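Local coordinates for aminotransferase class I and II (Streptococcus suis 89/1591, PDB 3OP7), which probably catalyses transfer of an amino group between amino acids and keto acids, using pyridoxal phosphate bound as a Schiff base to a lysine, at residues I109-Y112 against P113-Q116; N162-N165 against P166-A169; L334-G337 against N338-E341. All coordinates share one frame; numbering follows the deposited sequence.

Contact 1 of 3, residues I109-Y112 against P113-Q116; sequences ISLY and PTYQ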
loop_
_atom_site.group_PDB
_atom_site.type_symbol
_atom_site.label_atom_id
_atom_site.label_comp_id
_atom_site.label_asym_id
_atom_site.label_seq_id
_atom_site.Cartn_x
_atom_site.Cartn_y
_atom_site.Cartn_z
ATOM N N ILE A 109 6.435 -21.999 6.419
ATOM C CA ILE A 109 7.511 -21.944 7.382
ATOM C C ILE A 109 8.220 -20.607 7.255
ATOM O O ILE A 109 8.545 -20.199 6.143
ATOM C CB ILE A 109 8.520 -23.065 7.122
ATOM C CG1 ILE A 109 7.830 -24.427 7.211
ATOM C CG2 ILE A 109 9.748 -22.981 8.084
ATOM C CD1 ILE A 109 8.746 -25.611 6.801
ATOM N N SER A 110 8.400 -19.915 8.385
ATOM C CA SER A 110 9.042 -18.609 8.398
ATOM C C SER A 110 10.226 -18.600 9.277
ATOM O O SER A 110 10.165 -19.118 10.403
ATOM C CB SER A 110 8.083 -17.534 8.881
ATOM O OG SER A 110 8.743 -16.263 8.912
ATOM N N LEU A 111 11.320 -18.039 8.751
ATOM C CA LEU A 111 12.451 -17.635 9.562
ATOM C C LEU A 111 11.927 -16.871 10.785
ATOM O O LEU A 111 10.933 -16.155 10.694
ATOM C CB LEU A 111 13.386 -16.746 8.728
ATOM C CG LEU A 111 14.768 -16.400 9.275
ATOM C CD1 LEU A 111 15.603 -17.652 9.440
ATOM C CD2 LEU A 111 15.431 -15.319 8.354
ATOM N N TYR A 112 12.603 -17.020 11.932
ATOM C CA TYR A 112 12.068 -16.437 13.159
ATOM C C TYR A 112 13.154 -16.257 14.201
ATOM O O TYR A 112 13.977 -17.177 14.426
ATOM C CB TYR A 112 10.936 -17.299 13.746
ATOM C CG TYR A 112 10.211 -16.592 14.851
ATOM C CD1 TYR A 112 9.206 -15.672 14.548
ATOM C CD2 TYR A 112 10.543 -16.784 16.191
ATOM C CE1 TYR A 112 8.537 -14.973 15.520
ATOM C CE2 TYR A 112 9.845 -16.091 17.197
ATOM C CZ TYR A 112 8.860 -15.176 16.842
ATOM O OH TYR A 112 8.141 -14.451 17.785
ATOM N N PRO A 113 13.204 -15.066 14.827
ATOM C CA PRO A 113 12.535 -13.830 14.498
ATOM C C PRO A 113 12.979 -13.320 13.164
ATOM O O PRO A 113 14.045 -13.652 12.677
ATOM C CB PRO A 113 13.068 -12.819 15.547
ATOM C CG PRO A 113 13.871 -13.477 16.382
ATOM C CD PRO A 113 13.981 -14.928 16.061
ATOM N N THR A 114 12.116 -12.546 12.541
ATOM C CA THR A 114 12.425 -11.929 11.289
ATOM C C THR A 114 11.460 -10.756 11.134
ATOM O O THR A 114 10.726 -10.430 12.055
ATOM C CB THR A 114 12.219 -12.909 10.090
ATOM O OG1 THR A 114 12.724 -12.289 8.921
ATOM C CG2 THR A 114 10.722 -13.292 9.862
ATOM N N TYR A 115 11.423 -10.136 9.972
ATOM C CA TYR A 115 10.442 -9.051 9.728
ATOM C C TYR A 115 8.994 -9.528 9.893
ATOM O O TYR A 115 8.593 -10.548 9.319
ATOM C CB TYR A 115 10.676 -8.468 8.337
ATOM C CG TYR A 115 10.123 -7.065 8.201
ATOM C CD1 TYR A 115 10.664 -6.035 8.928
ATOM C CD2 TYR A 115 9.084 -6.775 7.342
ATOM C CE1 TYR A 115 10.188 -4.750 8.828
ATOM C CE2 TYR A 115 8.638 -5.509 7.205
ATOM C CZ TYR A 115 9.165 -4.482 7.971
ATOM O OH TYR A 115 8.697 -3.160 7.880
ATOM N N GLN A 116 8.206 -8.841 10.718
ATOM C CA GLN A 116 6.941 -9.421 11.209
ATOM C C GLN A 116 5.919 -9.769 10.126
ATOM O O GLN A 116 5.115 -10.664 10.299
ATOM C CB GLN A 116 6.312 -8.511 12.295
ATOM C CG GLN A 116 5.063 -9.077 12.955
ATOM C CD GLN A 116 4.556 -8.236 14.115
ATOM O OE1 GLN A 116 5.234 -7.299 14.557
ATOM N NE2 GLN A 116 3.376 -8.581 14.632
#
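Y112 and P113 meet through a cis peptide bond, and that bond sets how the two rings stand. The proline CA lies over one face of the tyrosine ring, 3.9 Å from P113 CA to the ring centroid of Y112 and 21° off the ring normal, a CH-pi contact between neighbours in sequence. A first torsion of -169° places the tyrosine ring beside its own carbonyl carbon, and therefore next to the proline. The two side chains cross at about a right angle, and Y112 CD2 reaches P113 CD at 3.9 Å.

Past the proline, the chain doubles back far enough for T114 to face the end of the strand it has just left. Its methyl presses on the L111 carbonyl, with T114 CG2 only 3.0 Å from L111 O, and also touches the S110 hydroxyl. That same carbonyl oxygen accepts a hydrogen bond from S110 OG at 2.8 Å. On the other branch, T114 OG1 stands 4.1 Å from L111 CD2, where the two side chains cross at right angles, and it hydrogen-bonds to N164 OD1.

The touching residues, S110 to T114, are buried where strand 107-112 ends and the chain heads for helix 117-124. Strands 128-135 and 157-161 flank it in the large sheet: L111 and P113 pack on I134, T114 on N161. From helix 117-124, Y119 meets the Y112 ring edge-to-face.

Contact 2 of 3, residues N162-N165 against P166-A169; sequences NANN and PTGA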
loop_
_atom_site.group_PDB
_atom_site.type_symbol
_atom_site.label_atom_id
_atom_site.label_comp_id
_atom_site.label_asym_id
_atom_site.label_seq_id
_atom_site.Cartn_x
_atom_site.Cartn_y
_atom_site.Cartn_z
ATOM N N ASN A 162 16.859 -11.867 3.945
ATOM C CA ASN A 162 18.272 -12.067 3.665
ATOM C C ASN A 162 18.868 -10.766 3.085
ATOM O O ASN A 162 18.613 -10.444 1.920
ATOM C CB ASN A 162 18.468 -13.212 2.671
ATOM C CG ASN A 162 19.839 -13.891 2.816
ATOM O OD1 ASN A 162 20.409 -13.982 3.945
ATOM N ND2 ASN A 162 20.409 -14.327 1.688
ATOM N N ALA A 163 19.676 -10.018 3.853
ATOM C CA ALA A 163 19.989 -10.272 5.279
ATOM C C ALA A 163 18.831 -10.105 6.219
ATOM O O ALA A 163 17.854 -9.451 5.867
ATOM C CB ALA A 163 21.136 -9.341 5.712
ATOM N N ASN A 164 18.938 -10.624 7.449
ATOM C CA ASN A 164 17.764 -10.670 8.336
ATOM C C ASN A 164 17.619 -9.412 9.196
ATOM O O ASN A 164 18.592 -8.850 9.615
ATOM C CB ASN A 164 17.864 -11.883 9.279
ATOM C CG ASN A 164 16.509 -12.217 9.946
ATOM O OD1 ASN A 164 15.426 -11.835 9.461
ATOM N ND2 ASN A 164 16.565 -12.923 11.056
ATOM N N ASN A 165 16.389 -8.990 9.454
ATOM C CA ASN A 165 16.053 -7.951 10.439
ATOM C C ASN A 165 15.525 -8.715 11.655
ATOM O O ASN A 165 14.428 -9.299 11.573
ATOM C CB ASN A 165 14.969 -7.035 9.831
ATOM C CG ASN A 165 14.594 -5.866 10.721
ATOM O OD1 ASN A 165 14.717 -5.917 11.913
ATOM N ND2 ASN A 165 14.056 -4.810 10.105
ATOM N N PRO A 166 16.213 -8.633 12.816
ATOM C CA PRO A 166 17.152 -7.586 13.274
ATOM C C PRO A 166 18.634 -7.850 13.260
ATOM O O PRO A 166 19.422 -6.949 13.561
ATOM C CB PRO A 166 16.681 -7.390 14.717
ATOM C CG PRO A 166 16.431 -8.844 15.163
ATOM C CD PRO A 166 15.855 -9.524 13.945
ATOM N N THR A 167 19.045 -9.085 12.950
ATOM C CA THR A 167 20.418 -9.514 13.163
ATOM C C THR A 167 21.467 -9.048 12.169
ATOM O O THR A 167 22.645 -8.932 12.518
ATOM C CB THR A 167 20.505 -11.060 13.168
ATOM O OG1 THR A 167 20.119 -11.549 11.873
ATOM C CG2 THR A 167 19.622 -11.643 14.288
ATOM N N GLY A 168 21.045 -8.766 10.942
ATOM C CA GLY A 168 21.987 -8.371 9.918
ATOM C C GLY A 168 22.756 -9.536 9.343
ATOM O O GLY A 168 23.692 -9.311 8.557
ATOM N N ALA A 169 22.447 -10.777 9.771
ATOM C CA ALA A 169 23.179 -11.974 9.317
ATOM C C ALA A 169 22.657 -12.423 7.946
ATOM O O ALA A 169 21.488 -12.232 7.643
ATOM C CB ALA A 169 23.002 -13.138 10.329
HETATM O O HOH W 1 19.393 -14.092 11.267
#
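N164 faces G168 and A169 across a tight turn, pinned by two backbone hydrogen bonds. N164 N donates to A169 O at 3.0 Å, and N164 O accepts from G168 N at 2.8 Å; both are fairly straight, near 155° at the hydrogen. T167 adds an ST turn, its OG1 accepting from A169 N at 3.2 Å and an almost linear 169°. A water then joins the two halves, 2.7 Å from T167 OG1 and 3.1 Å from N164 ND2, whose N-H it accepts.

The N164 side chain lies across T167, its CB 3.5 Å from T167 OG1. The carboxamide of N164 is gripped at both ends by the turn after strand 107-112: ND2 hydrogen-bonds to P113 O, while OD1 is held by T114. Next along, the peptide before P166 is cis, and N165 bends its own carboxamide back over the junction, bringing N165 OD1 to 3.3 Å from P166 CA. At the far end the methyl of A163, which also follows a cis peptide, packs against the G168 and A169 carbonyls.

N165 points into the active site: ND2 hydrogen-bonds to O3 of the cofactor on the modified lysine at position 222, while OD1 hydrogen-bonds to R347. An asparagine followed by cis-proline, set against the cofactor's phenolic oxygen, is found as in class I and II aminotransferases of fold type I, such as aspartate aminotransferase.

Contact 3 of 3, residues L334-G337 against N338-E341; sequences LVPG and NRFE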
loop_
_atom_site.group_PDB
_atom_site.type_symbol
_atom_site.label_atom_id
_atom_site.label_comp_id
_atom_site.label_asym_id
_atom_site.label_seq_id
_atom_site.Cartn_x
_atom_site.Cartn_y
_atom_site.Cartn_z
ATOM N N LEU A 334 16.447 2.969 21.172
ATOM C CA LEU A 334 16.772 1.678 20.590
ATOM C C LEU A 334 15.438 0.957 20.434
ATOM O O LEU A 334 14.394 1.482 20.889
ATOM C CB LEU A 334 17.663 0.885 21.575
ATOM C CG LEU A 334 19.092 1.404 21.793
ATOM C CD1 LEU A 334 19.723 0.759 23.025
ATOM C CD2 LEU A 334 19.913 1.088 20.569
ATOM N N VAL A 335 15.452 -0.237 19.840
ATOM C CA VAL A 335 14.268 -1.118 19.859
ATOM C C VAL A 335 14.608 -2.330 20.725
ATOM O O VAL A 335 15.574 -3.033 20.438
ATOM C CB VAL A 335 13.791 -1.541 18.488
ATOM C CG1 VAL A 335 12.464 -2.397 18.626
ATOM C CG2 VAL A 335 13.561 -0.285 17.612
ATOM N N PRO A 336 13.844 -2.549 21.808
ATOM C CA PRO A 336 14.237 -3.649 22.697
ATOM C C PRO A 336 13.920 -5.013 22.115
ATOM O O PRO A 336 12.955 -5.150 21.327
ATOM C CB PRO A 336 13.389 -3.416 23.954
ATOM C CG PRO A 336 12.185 -2.700 23.479
ATOM C CD PRO A 336 12.664 -1.835 22.321
ATOM N N GLY A 337 14.716 -6.008 22.526
ATOM C CA GLY A 337 14.707 -7.322 21.910
ATOM C C GLY A 337 13.429 -8.126 22.060
ATOM O O GLY A 337 13.146 -8.962 21.214
ATOM N N ASN A 338 12.674 -7.883 23.128
ATOM C CA ASN A 338 11.377 -8.540 23.322
ATOM C C ASN A 338 10.396 -8.236 22.202
ATOM O O ASN A 338 9.462 -9.002 21.985
ATOM C CB ASN A 338 10.761 -8.138 24.667
ATOM C CG ASN A 338 10.493 -6.650 24.734
ATOM O OD1 ASN A 338 11.416 -5.867 24.567
ATOM N ND2 ASN A 338 9.241 -6.259 24.947
ATOM N N ARG A 339 10.590 -7.130 21.482
ATOM C CA ARG A 339 9.746 -6.819 20.318
ATOM C C ARG A 339 10.018 -7.764 19.129
ATOM O O ARG A 339 9.235 -7.767 18.149
ATOM C CB ARG A 339 9.915 -5.359 19.883
ATOM C CG ARG A 339 9.563 -4.309 20.954
ATOM C CD ARG A 339 8.107 -4.418 21.354
ATOM N NE ARG A 339 7.635 -3.508 22.400
ATOM C CZ ARG A 339 6.574 -2.716 22.300
ATOM N NH1 ARG A 339 5.866 -2.652 21.157
ATOM N NH2 ARG A 339 6.200 -1.999 23.344
ATOM N N PHE A 340 11.104 -8.528 19.219
ATOM C CA PHE A 340 11.462 -9.625 18.297
ATOM C C PHE A 340 11.431 -11.016 18.996
ATOM O O PHE A 340 11.988 -11.994 18.496
ATOM C CB PHE A 340 12.862 -9.356 17.697
ATOM C CG PHE A 340 13.062 -7.948 17.206
ATOM C CD1 PHE A 340 13.537 -6.959 18.057
ATOM C CD2 PHE A 340 12.752 -7.588 15.895
ATOM C CE1 PHE A 340 13.701 -5.645 17.615
ATOM C CE2 PHE A 340 12.907 -6.273 15.446
ATOM C CZ PHE A 340 13.389 -5.302 16.306
ATOM N N GLU A 341 10.770 -11.104 20.154
ATOM C CA GLU A 341 10.756 -12.284 20.995
ATOM C C GLU A 341 12.148 -12.849 21.286
ATOM O O GLU A 341 12.318 -14.051 21.463
ATOM C CB GLU A 341 9.788 -13.376 20.486
ATOM C CG GLU A 341 9.264 -14.285 21.656
ATOM C CD GLU A 341 8.326 -15.430 21.227
ATOM O OE1 GLU A 341 7.991 -15.527 20.026
ATOM O OE2 GLU A 341 7.942 -16.253 22.104
#
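F340 has its ring carbon CG anti to its carbonyl carbon (chi1 -46°), which turns the ring back toward V335, while a chi1 near 180° (-176°) points V335 CG1 away from its backbone N to meet it. The two side chains cross at about a right angle, with V335 CG1 3.6 Å from F340 CE1 and close to CZ as well. At the ring's edge, near its plane, sits G337 O, 3.8 Å from F340 CD1.

The backbone winds into a short 3-10 turn. R339 N gives to P336 O at 3.1 Å, and F340 N to G337 O at 2.9 Å. E341 N hydrogen-bonds back to N338 O in the same three-residue spacing. P336 and R339 lie alongside each other, pointing the same way, with P336 CG 4.0 Å from R339 CG. N338 OD1 leans across the proline, 3.2 Å from P336 CB, and N338 ND2 hydrogen-bonds to E320 OE1.

The turn leads from the edge strand 335-336 of the small antiparallel sheet towards strand 345-348, whose R347 packs on V335 and F340. Helix 8-16 lies against V335, P336 and R339 through W12, with E11 salt-bridged to R339; helix 319-330 supplies E320 as a second carboxylate for that arginine and packs C323 on P336, which M319 also touches.

How the contacts relate
Contacts 1 and 2 have centres about 10 Å apart and follow neighbouring strands of the large sheet, while contact 3 belongs to the small sheet, its centre about 14 Å from either. N164 ties the first pair by packing as well as by its polar ends: L111 CD2 lies 3.6 Å from N164 CG. Contact 3 reaches contact 1 through a short hydrogen bond between Y112 OH and E341 OE1, 2.5 Å, and contact 2 through packing of F340 CD2 on P166 CG at 4.0 Å. Contact 2 touches the cofactor directly through N165, and Y115 and F340 pack against that asparagine, so all three converge beside the active site.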